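PDB 4KL0: putative uncharacterized protein from Xanthomonas oryzae pv. oryzae, which binds calcium and probably hydrolyses N-glycosyl bonds, as nucleoside hydrolases do, though its substrate is not established. Local coordinates for residues T47-L52 against L368-L373; R93-G97 against V127-G131; E137-T141 against L167-V172; E227-K231 against V350-V355. One frame throughout, in Å; residues are numbered along the deposited sequence.

Contact 1 (T47-L52 against L368-L373)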
# COMPACT_ATOMS: atom_id res chain seq x y z
N THR A 47 3.33 8.30 2.86
CA THR A 47 2.99 9.73 3.10
C THR A 47 1.75 9.88 3.99
O THR A 47 1.81 10.59 5.00
CB THR A 47 2.79 10.45 1.78
OG1 THR A 47 4.00 10.34 1.03
CG2 THR A 47 2.53 11.95 1.99
N ILE A 48 0.65 9.20 3.66
CA ILE A 48 -0.45 9.25 4.61
C ILE A 48 -0.17 8.62 5.96
O ILE A 48 -0.72 9.08 6.95
CB ILE A 48 -1.77 8.74 4.09
CG1 ILE A 48 -1.76 7.24 3.84
CG2 ILE A 48 -2.15 9.48 2.75
CD1 ILE A 48 -3.16 6.66 3.69
N ALA A 49 0.70 7.60 6.02
CA ALA A 49 1.10 7.03 7.31
C ALA A 49 1.80 8.07 8.17
O ALA A 49 1.65 8.05 9.39
CB ALA A 49 1.98 5.80 7.16
N LYS A 50 2.60 8.95 7.56
CA LYS A 50 3.24 10.00 8.36
C LYS A 50 2.23 10.82 9.12
O LYS A 50 2.42 11.06 10.32
CB LYS A 50 4.09 10.93 7.48
CG LYS A 50 4.44 12.25 8.11
CD LYS A 50 5.28 12.07 9.36
CE LYS A 50 5.50 13.48 9.96
NZ LYS A 50 5.83 14.49 8.87
N GLN A 51 1.13 11.22 8.46
CA GLN A 51 0.14 12.03 9.14
C GLN A 51 -0.62 11.20 10.16
O GLN A 51 -0.97 11.67 11.25
CB GLN A 51 -0.85 12.66 8.15
CG GLN A 51 -1.81 13.62 8.84
CD GLN A 51 -1.14 14.80 9.48
OE1 GLN A 51 -0.01 15.22 9.11
NE2 GLN A 51 -1.83 15.36 10.46
N LEU A 52 -0.93 9.95 9.82
CA LEU A 52 -1.61 9.11 10.77
C LEU A 52 -0.75 8.87 12.01
O LEU A 52 -1.30 8.74 13.11
CB LEU A 52 -2.06 7.79 10.11
CG LEU A 52 -3.17 8.03 9.10
CD1 LEU A 52 -3.20 6.81 8.15
CD2 LEU A 52 -4.57 8.28 9.75
N LEU A 368 -4.80 13.98 4.42
CA LEU A 368 -3.68 13.35 5.07
C LEU A 368 -2.37 13.59 4.32
O LEU A 368 -1.36 13.87 4.95
CB LEU A 368 -3.97 11.85 5.23
CG LEU A 368 -5.14 11.43 6.14
CD1 LEU A 368 -5.47 9.98 5.86
CD2 LEU A 368 -4.79 11.60 7.63
N ALA A 369 -2.37 13.45 2.99
CA ALA A 369 -1.12 13.61 2.27
C ALA A 369 -0.61 15.06 2.36
O ALA A 369 0.59 15.31 2.60
CB ALA A 369 -1.26 13.21 0.88
N LYS A 370 -1.52 16.03 2.24
CA LYS A 370 -1.05 17.43 2.33
C LYS A 370 -0.53 17.78 3.72
O LYS A 370 0.50 18.48 3.85
CB LYS A 370 -2.15 18.44 1.97
CG LYS A 370 -2.56 18.43 0.54
CD LYS A 370 -3.82 19.30 0.40
CE LYS A 370 -4.15 19.60 -1.05
NZ LYS A 370 -5.32 20.61 -1.13
N ALA A 371 -1.22 17.30 4.77
CA ALA A 371 -0.77 17.60 6.14
C ALA A 371 0.60 16.96 6.41
O ALA A 371 1.47 17.55 7.09
CB ALA A 371 -1.83 17.14 7.17
N ALA A 372 0.83 15.77 5.82
CA ALA A 372 2.04 15.01 6.06
C ALA A 372 3.25 15.74 5.47
O ALA A 372 4.38 15.54 5.94
CB ALA A 372 1.89 13.57 5.43
N LEU A 373 3.02 16.54 4.43
CA LEU A 373 4.12 17.15 3.69
C LEU A 373 4.39 18.61 4.07
O LEU A 373 5.12 19.29 3.38
CB LEU A 373 3.91 17.05 2.19
CG LEU A 373 3.69 15.61 1.73
CD1 LEU A 373 3.17 15.60 0.28
CD2 LEU A 373 5.03 14.90 1.82
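Gln-51 and Leu-368 lie against each other where helix 41-54 meets the C-terminal helix 358-372, with short axes 7.6 Å apart and crossing at 74°. Gln-51 CG stands opposite the backbone N (chi1 -175°) and reaches Leu-368 CD2 at 3.8 Å. The bend at chi2 (63°) then lays the amide over the methyl of Ala-371, with OE1 3.3 Å from Ala-371 CB; its NE2 donates to Asp-55 OD2, just past the end of helix 41-54. The same Leu-368 methyl, CD2, also meets Leu-52 CD2 at 3.9 Å, while Leu-368 CB packs on Ile-48 CG2. Farther along, Ala-372 fits closely against the backbone: its CB comes to 3.0 Å from Thr-47 O. Thr-47 turns its methyl CG2 across the interface, 3.8 Å from Leu-373 CG, while OG1 bonds Val-43 O one turn back. Lys-50, bent at chi2 and chi4, passes over Ala-372 and gives a weak hydrogen bond from NZ to Ala-372 O at 3.4 Å; NZ also bonds Leu-87 O. Helices 10-20, 236-243 and 317-325 close in around the pair. The small alanines let the backbones approach, and the side-chain contacts between the helices are mainly aliphatic. The polar ends turn largely to partners beyond the interface, leaving the ammonium of Lys-50 to offer weak support to a carbonyl at the C-terminal end of helix 358-372.

Contact 2 (R93-G97 against V127-G131); sequences RVARG and VHTDG
A single parallel beta bridge between Ala-95 and His-128 adds a short piece of loop 127-131 to strand 93-96, an outermost strand of the Rossmann-like sheet. His-128 turns N and O to the strand: N donates to Val-94 O at 2.9 Å, in the carbonyl plane, and O accepts from Arg-96 N at 2.9 Å. Beside the bridge, the Arg-93 guanidinium lies flat on the imidazole of His-128, centres 3.6 Å apart and planes 11° from parallel. The extended Arg-93 chain, with CG anti to N (chi1 -166°), delivers this stack and rests CG near His-128 CD2. At the guanidinium edge, NH2 forms a weak salt bridge with Asp-130 OD1 at 3.4 Å, so the group is held from one face and from its rim. Arg-96 instead carries its guanidinium over Thr-129 CG2, its NH2 being bonded to Ser-74 OG of helix 70-86. On the other long edge, strand 93-96 pairs with strand 58-65. Gly-131, with positive phi (43°), brings its N to Arg-96 O in a weak bond of 3.2 Å. A water joins the same carbonyl to the loop, lying 2.9 Å from Arg-96 O and 2.8 Å from Thr-129 O.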
# COMPACT_ATOMS: atom_id res chain seq x y z
N ARG A 93 12.33 1.27 10.89
CA ARG A 93 13.38 0.32 10.54
C ARG A 93 13.03 -0.42 9.25
O ARG A 93 12.09 -1.21 9.19
CB ARG A 93 13.57 -0.67 11.68
CG ARG A 93 14.84 -1.43 11.53
CD ARG A 93 14.87 -2.54 12.62
NE ARG A 93 16.06 -3.38 12.51
CZ ARG A 93 16.23 -4.35 11.60
NH1 ARG A 93 15.28 -4.60 10.67
NH2 ARG A 93 17.37 -5.07 11.62
N VAL A 94 13.80 -0.15 8.22
CA VAL A 94 13.55 -0.73 6.90
C VAL A 94 14.53 -1.86 6.64
O VAL A 94 15.79 -1.71 6.75
CB VAL A 94 13.66 0.32 5.80
CG1 VAL A 94 13.34 -0.27 4.45
CG2 VAL A 94 12.76 1.54 6.10
N ALA A 95 13.97 -2.98 6.19
CA ALA A 95 14.79 -4.15 5.89
C ALA A 95 14.44 -4.76 4.51
O ALA A 95 13.24 -4.73 4.10
CB ALA A 95 14.57 -5.19 6.97
N ARG A 96 15.42 -5.30 3.80
CA ARG A 96 15.20 -6.05 2.58
C ARG A 96 14.58 -7.43 2.92
O ARG A 96 15.12 -8.15 3.78
CB ARG A 96 16.57 -6.29 1.92
CG ARG A 96 16.60 -7.41 0.95
CD ARG A 96 17.92 -7.53 0.22
NE ARG A 96 18.84 -8.50 0.75
CZ ARG A 96 20.13 -8.49 0.40
NH1 ARG A 96 20.96 -9.41 0.89
NH2 ARG A 96 20.57 -7.55 -0.45
N GLY A 97 13.54 -7.84 2.20
CA GLY A 97 12.96 -9.15 2.36
C GLY A 97 13.80 -10.26 1.74
O GLY A 97 14.87 -10.00 1.17
N VAL A 127 19.78 0.57 5.48
CA VAL A 127 18.74 -0.45 5.54
C VAL A 127 19.33 -1.82 5.96
O VAL A 127 20.55 -2.07 5.80
CB VAL A 127 17.99 -0.51 4.20
CG1 VAL A 127 17.49 0.91 3.83
CG2 VAL A 127 18.87 -1.01 3.14
N HIS A 128 18.47 -2.68 6.48
CA HIS A 128 18.90 -3.93 7.13
C HIS A 128 18.68 -5.11 6.16
O HIS A 128 17.87 -5.02 5.25
CB HIS A 128 18.14 -4.09 8.44
CG HIS A 128 18.40 -2.99 9.42
ND1 HIS A 128 19.52 -2.98 10.23
CD2 HIS A 128 17.70 -1.87 9.73
CE1 HIS A 128 19.49 -1.90 11.00
NE2 HIS A 128 18.40 -1.20 10.71
N THR A 129 19.45 -6.19 6.29
CA THR A 129 19.44 -7.21 5.26
C THR A 129 18.78 -8.45 5.79
O THR A 129 18.68 -9.46 5.09
CB THR A 129 20.86 -7.55 4.76
OG1 THR A 129 21.76 -7.55 5.88
CG2 THR A 129 21.33 -6.51 3.73
N ASP A 130 18.32 -8.35 7.03
CA ASP A 130 17.84 -9.56 7.70
C ASP A 130 16.31 -9.71 7.78
O ASP A 130 15.79 -10.29 8.75
CB ASP A 130 18.53 -9.75 9.08
CG ASP A 130 18.57 -8.48 9.91
OD1 ASP A 130 18.24 -7.40 9.35
OD2 ASP A 130 18.91 -8.55 11.12
N GLY A 131 15.63 -9.24 6.73
CA GLY A 131 14.19 -9.43 6.59
C GLY A 131 13.39 -9.22 7.86
O GLY A 131 13.45 -8.15 8.47
O HOH W 1 15.25 -7.47 10.23
O HOH W 2 16.64 -10.59 3.60

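Contact 3 (E137-T141 against L167-V172)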
# COMPACT_ATOMS: atom_id res chain seq x y z
N GLU A 137 11.47 -10.10 16.94
CA GLU A 137 11.88 -9.55 18.25
C GLU A 137 10.84 -8.60 18.80
O GLU A 137 10.59 -8.57 20.01
CB GLU A 137 13.22 -8.85 18.14
CG GLU A 137 14.35 -9.74 17.64
CD GLU A 137 15.71 -9.04 17.72
OE1 GLU A 137 15.85 -8.10 18.54
OE2 GLU A 137 16.63 -9.42 16.96
N ARG A 138 10.22 -7.81 17.93
CA ARG A 138 9.22 -6.87 18.39
C ARG A 138 7.90 -7.53 18.81
O ARG A 138 7.26 -7.08 19.76
CB ARG A 138 9.01 -5.74 17.34
CG ARG A 138 7.92 -4.75 17.78
CD ARG A 138 7.78 -3.59 16.78
NE ARG A 138 9.04 -2.89 16.54
CZ ARG A 138 9.47 -1.92 17.34
NH1 ARG A 138 8.75 -1.58 18.41
NH2 ARG A 138 10.62 -1.28 17.07
N LEU A 139 7.47 -8.58 18.10
CA LEU A 139 6.25 -9.30 18.51
C LEU A 139 6.47 -9.86 19.93
O LEU A 139 5.55 -9.91 20.74
CB LEU A 139 5.94 -10.43 17.52
CG LEU A 139 5.40 -9.93 16.17
CD1 LEU A 139 5.17 -11.08 15.22
CD2 LEU A 139 4.09 -9.14 16.39
N ALA A 140 7.71 -10.26 20.19
CA ALA A 140 8.09 -10.88 21.48
C ALA A 140 7.92 -9.92 22.65
O ALA A 140 7.43 -10.30 23.73
CB ALA A 140 9.53 -11.35 21.42
N THR A 141 8.33 -8.68 22.43
CA THR A 141 8.46 -7.69 23.50
C THR A 141 7.40 -6.59 23.45
O THR A 141 7.52 -5.56 24.13
CB THR A 141 9.86 -7.07 23.47
OG1 THR A 141 10.03 -6.19 24.60
CG2 THR A 141 10.09 -6.31 22.18
N LEU A 167 4.21 -16.35 18.44
CA LEU A 167 3.96 -14.98 18.89
C LEU A 167 2.75 -14.38 18.21
O LEU A 167 1.94 -13.66 18.85
CB LEU A 167 5.19 -14.08 18.66
CG LEU A 167 6.52 -14.62 19.22
CD1 LEU A 167 7.77 -13.82 18.78
CD2 LEU A 167 6.48 -14.82 20.76
N VAL A 168 2.61 -14.63 16.90
CA VAL A 168 1.66 -13.87 16.08
C VAL A 168 0.26 -14.15 16.59
O VAL A 168 -0.64 -13.31 16.59
CB VAL A 168 1.78 -14.26 14.55
CG1 VAL A 168 0.63 -13.76 13.79
CG2 VAL A 168 3.00 -13.65 13.92
N ARG A 169 0.07 -15.36 17.08
CA ARG A 169 -1.25 -15.75 17.54
C ARG A 169 -1.70 -14.83 18.69
O ARG A 169 -2.84 -14.42 18.74
CB ARG A 169 -1.27 -17.24 17.93
CG ARG A 169 -2.67 -17.80 18.21
CD ARG A 169 -2.63 -19.32 18.53
NE ARG A 169 -1.33 -19.69 19.11
CZ ARG A 169 -0.62 -20.76 18.75
NH1 ARG A 169 -1.08 -21.60 17.81
NH2 ARG A 169 0.55 -21.00 19.33
N GLU A 170 -0.77 -14.44 19.57
CA GLU A 170 -1.14 -13.61 20.71
C GLU A 170 -0.80 -12.12 20.55
O GLU A 170 -1.33 -11.27 21.29
CB GLU A 170 -0.52 -14.19 21.99
CG GLU A 170 -0.87 -15.71 22.11
CD GLU A 170 -0.18 -16.42 23.27
OE1 GLU A 170 0.35 -17.54 23.01
OE2 GLU A 170 -0.20 -15.90 24.44
N LYS A 171 0.03 -11.78 19.56
CA LYS A 171 0.45 -10.38 19.42
C LYS A 171 0.04 -9.65 18.09
O LYS A 171 0.39 -8.48 17.90
CB LYS A 171 1.95 -10.28 19.62
CG LYS A 171 2.42 -10.81 20.99
CD LYS A 171 2.24 -9.74 22.08
CE LYS A 171 2.95 -10.12 23.39
NZ LYS A 171 2.03 -10.60 24.50
N VAL A 172 -0.68 -10.32 17.19
CA VAL A 172 -1.10 -9.59 15.97
C VAL A 172 -2.59 -9.45 15.95
O VAL A 172 -3.35 -10.46 15.98
CB VAL A 172 -0.57 -10.27 14.69
CG1 VAL A 172 -1.22 -9.68 13.40
CG2 VAL A 172 0.94 -10.13 14.62
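Leu-167 O is gripped by two amides of its own chain, Lys-171 N at 2.8 Å and Glu-170 N at 2.9 Å, so one carbonyl takes both an i+3 and an i+4 amide in the last turn of helix 165-171, where it packs on Leu-139. The contact belongs to the Rossmann-like alpha/beta fold: helix 133-141 leads into strand 146-150, and helix 165-171 ends the beta-alpha-beta crossover from there to the adjacent parallel strand 172-178. The short helix axes are 9.4 Å apart at 50°. Leu-139 is the wedge between them. With CG anti to its carbonyl carbon (chi1 -73°), its two methyls divide the work: CD1 meets Val-168 CG2 at 3.6 Å, and CD2 meets Val-172 CG2 at 3.7 Å, at the start of the strand. Its CB touches Leu-167 CB, while Leu-167 CD1 lies 4.0 Å from Ala-140 CB. Leu-146 of strand 146-150 and Leu-160 of helix 155-163 also touch Leu-139, and Ile-219 backs both valines. Toward the solvent side, Lys-171 and Leu-139 run alongside each other, pointing opposite ways. Lys-171 CB starts toward the neighbouring helix, but the bend at chi2 (-82°) leads the amine away, so the aliphatic part of the chain makes the contact. CB, CG, CD and CE of Lys-171 pass across the oxygen end of one carbonyl, CG closest, 3.3 Å from Leu-139 O.

Contact 4 (E227-K231 against V350-V355)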
# COMPACT_ATOMS: atom_id res chain seq x y z
N GLU A 227 -11.41 -3.31 -6.93
CA GLU A 227 -12.71 -2.65 -7.11
C GLU A 227 -13.02 -1.56 -6.08
O GLU A 227 -13.73 -0.56 -6.37
CB GLU A 227 -13.82 -3.71 -7.18
CG GLU A 227 -13.72 -4.53 -8.48
CD GLU A 227 -12.77 -5.72 -8.36
OE1 GLU A 227 -12.32 -6.05 -7.21
OE2 GLU A 227 -12.47 -6.33 -9.42
N ALA A 228 -12.48 -1.74 -4.87
CA ALA A 228 -12.62 -0.75 -3.80
C ALA A 228 -11.91 0.53 -4.22
O ALA A 228 -12.41 1.63 -4.00
CB ALA A 228 -12.03 -1.29 -2.51
N ALA A 229 -10.73 0.40 -4.83
CA ALA A 229 -10.03 1.62 -5.27
C ALA A 229 -10.70 2.37 -6.42
O ALA A 229 -10.65 3.62 -6.47
CB ALA A 229 -8.56 1.32 -5.63
N TYR A 230 -11.31 1.64 -7.36
CA TYR A 230 -11.93 2.28 -8.51
C TYR A 230 -12.96 3.29 -8.01
O TYR A 230 -13.08 4.42 -8.52
CB TYR A 230 -12.64 1.23 -9.41
CG TYR A 230 -11.73 0.17 -10.00
CD1 TYR A 230 -10.38 0.36 -10.12
CD2 TYR A 230 -12.26 -1.04 -10.47
CE1 TYR A 230 -9.55 -0.64 -10.69
CE2 TYR A 230 -11.44 -2.04 -11.01
CZ TYR A 230 -10.10 -1.83 -11.12
OH TYR A 230 -9.33 -2.83 -11.70
N LYS A 231 -13.68 2.89 -6.98
CA LYS A 231 -14.74 3.74 -6.50
C LYS A 231 -14.22 5.06 -5.88
O LYS A 231 -14.88 6.11 -5.95
CB LYS A 231 -15.55 2.96 -5.50
CG LYS A 231 -16.86 3.64 -5.13
CD LYS A 231 -17.81 2.62 -4.56
CE LYS A 231 -19.21 3.18 -4.44
NZ LYS A 231 -19.84 2.56 -3.23
N VAL A 350 -13.34 -6.13 1.36
CA VAL A 350 -13.67 -4.76 0.98
C VAL A 350 -13.53 -4.54 -0.53
O VAL A 350 -12.40 -4.37 -1.04
CB VAL A 350 -12.80 -3.69 1.72
CG1 VAL A 350 -13.23 -2.24 1.35
CG2 VAL A 350 -12.85 -3.90 3.25
N GLY A 351 -14.67 -4.54 -1.24
CA GLY A 351 -14.74 -4.21 -2.65
C GLY A 351 -15.54 -2.95 -2.92
O GLY A 351 -15.61 -2.06 -2.07
N HIS A 352 -16.14 -2.83 -4.10
CA HIS A 352 -16.76 -1.54 -4.44
C HIS A 352 -17.95 -1.21 -3.52
O HIS A 352 -18.11 -0.06 -3.07
CB HIS A 352 -17.20 -1.50 -5.91
CG HIS A 352 -18.36 -2.37 -6.21
ND1 HIS A 352 -19.65 -1.89 -6.27
CD2 HIS A 352 -18.45 -3.71 -6.44
CE1 HIS A 352 -20.48 -2.90 -6.54
NE2 HIS A 352 -19.78 -4.01 -6.65
N ALA A 353 -18.75 -2.21 -3.19
CA ALA A 353 -19.99 -1.98 -2.41
C ALA A 353 -19.67 -1.56 -0.97
O ALA A 353 -20.41 -0.83 -0.29
CB ALA A 353 -20.84 -3.24 -2.39
N GLU A 354 -18.52 -2.01 -0.53
CA GLU A 354 -18.07 -1.82 0.84
C GLU A 354 -17.39 -0.47 1.06
O GLU A 354 -17.16 -0.10 2.20
CB GLU A 354 -17.10 -2.95 1.23
CG GLU A 354 -17.73 -4.33 1.39
CD GLU A 354 -18.12 -4.98 0.03
OE1 GLU A 354 -17.48 -4.73 -1.03
OE2 GLU A 354 -19.10 -5.75 0.04
N VAL A 355 -17.00 0.23 0.00
CA VAL A 355 -16.57 1.61 0.14
C VAL A 355 -17.81 2.49 0.14
O VAL A 355 -18.30 2.85 -0.91
CB VAL A 355 -15.64 2.05 -1.02
CG1 VAL A 355 -15.14 3.50 -0.79
CG2 VAL A 355 -14.45 1.07 -1.10
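Lys-231 reaches from helix 226-231 to the loop 350-355 and donates through NZ to two carbonyls, Val-355 O at 2.8 Å and His-352 O at 3.1 Å. His-352 and Val-355 are the first and last residues of a type I beta turn, so one ammonium binds both ends of it. The lysine chain runs nearly extended from a CG anti to N (chi1 -168°), turning only at chi4, and CD brushes His-352 O on the way. That oxygen is doubly served: Val-355 N, closing the turn at 3.3 Å, approaches from the face of the carbonyl plane opposite to NZ. The turn has a second brace in Glu-354, whose OE1 accepts from Gly-351 N at 2.8 Å while OE2 bonds Thr-337 OG1. Glu-227 directs OE1 to Thr-225 OG1 and contributes its carbonyl instead, 3.6 Å from His-352 CB. Between these polar groups Ala-228 sits under the loop, its CB 3.4 Å from Val-350 O and 3.7 Å from Val-355 CG2. Val-350 O also takes a weak bond from Thr-225 OG1. The backbone is close here as well, Ala-228 CA and Gly-351 CA being 4.2 Å apart. Strand 347-350 pairs in parallel with strand 221-224, which leads into this helix, so the contact joins the segments that follow two neighbouring parallel strands; Phe-334 covers Val-350 and Val-355, and helix 317-325 packs behind Ala-229.

Overall arrangement
From the N terminus, helix 41-54 opens contact 1, which closes only with helix 358-372, near the C terminus, and so encloses the other three. Within that span they follow in series: contact 2 closes a loop of 29 residues from the edge strand 93-96, contact 3 opens a few residues later and ties helix 133-141 to helix 165-171, and contact 4 joins helix 226-231 to the loop after strand 347-350. None crosses another. Contacts 2 and 3 are the nearest pair, their nearest atoms about 6 Å apart, whereas contacts 2 and 4 lie on opposite sides of the chain's centre, about 32 Å between centres.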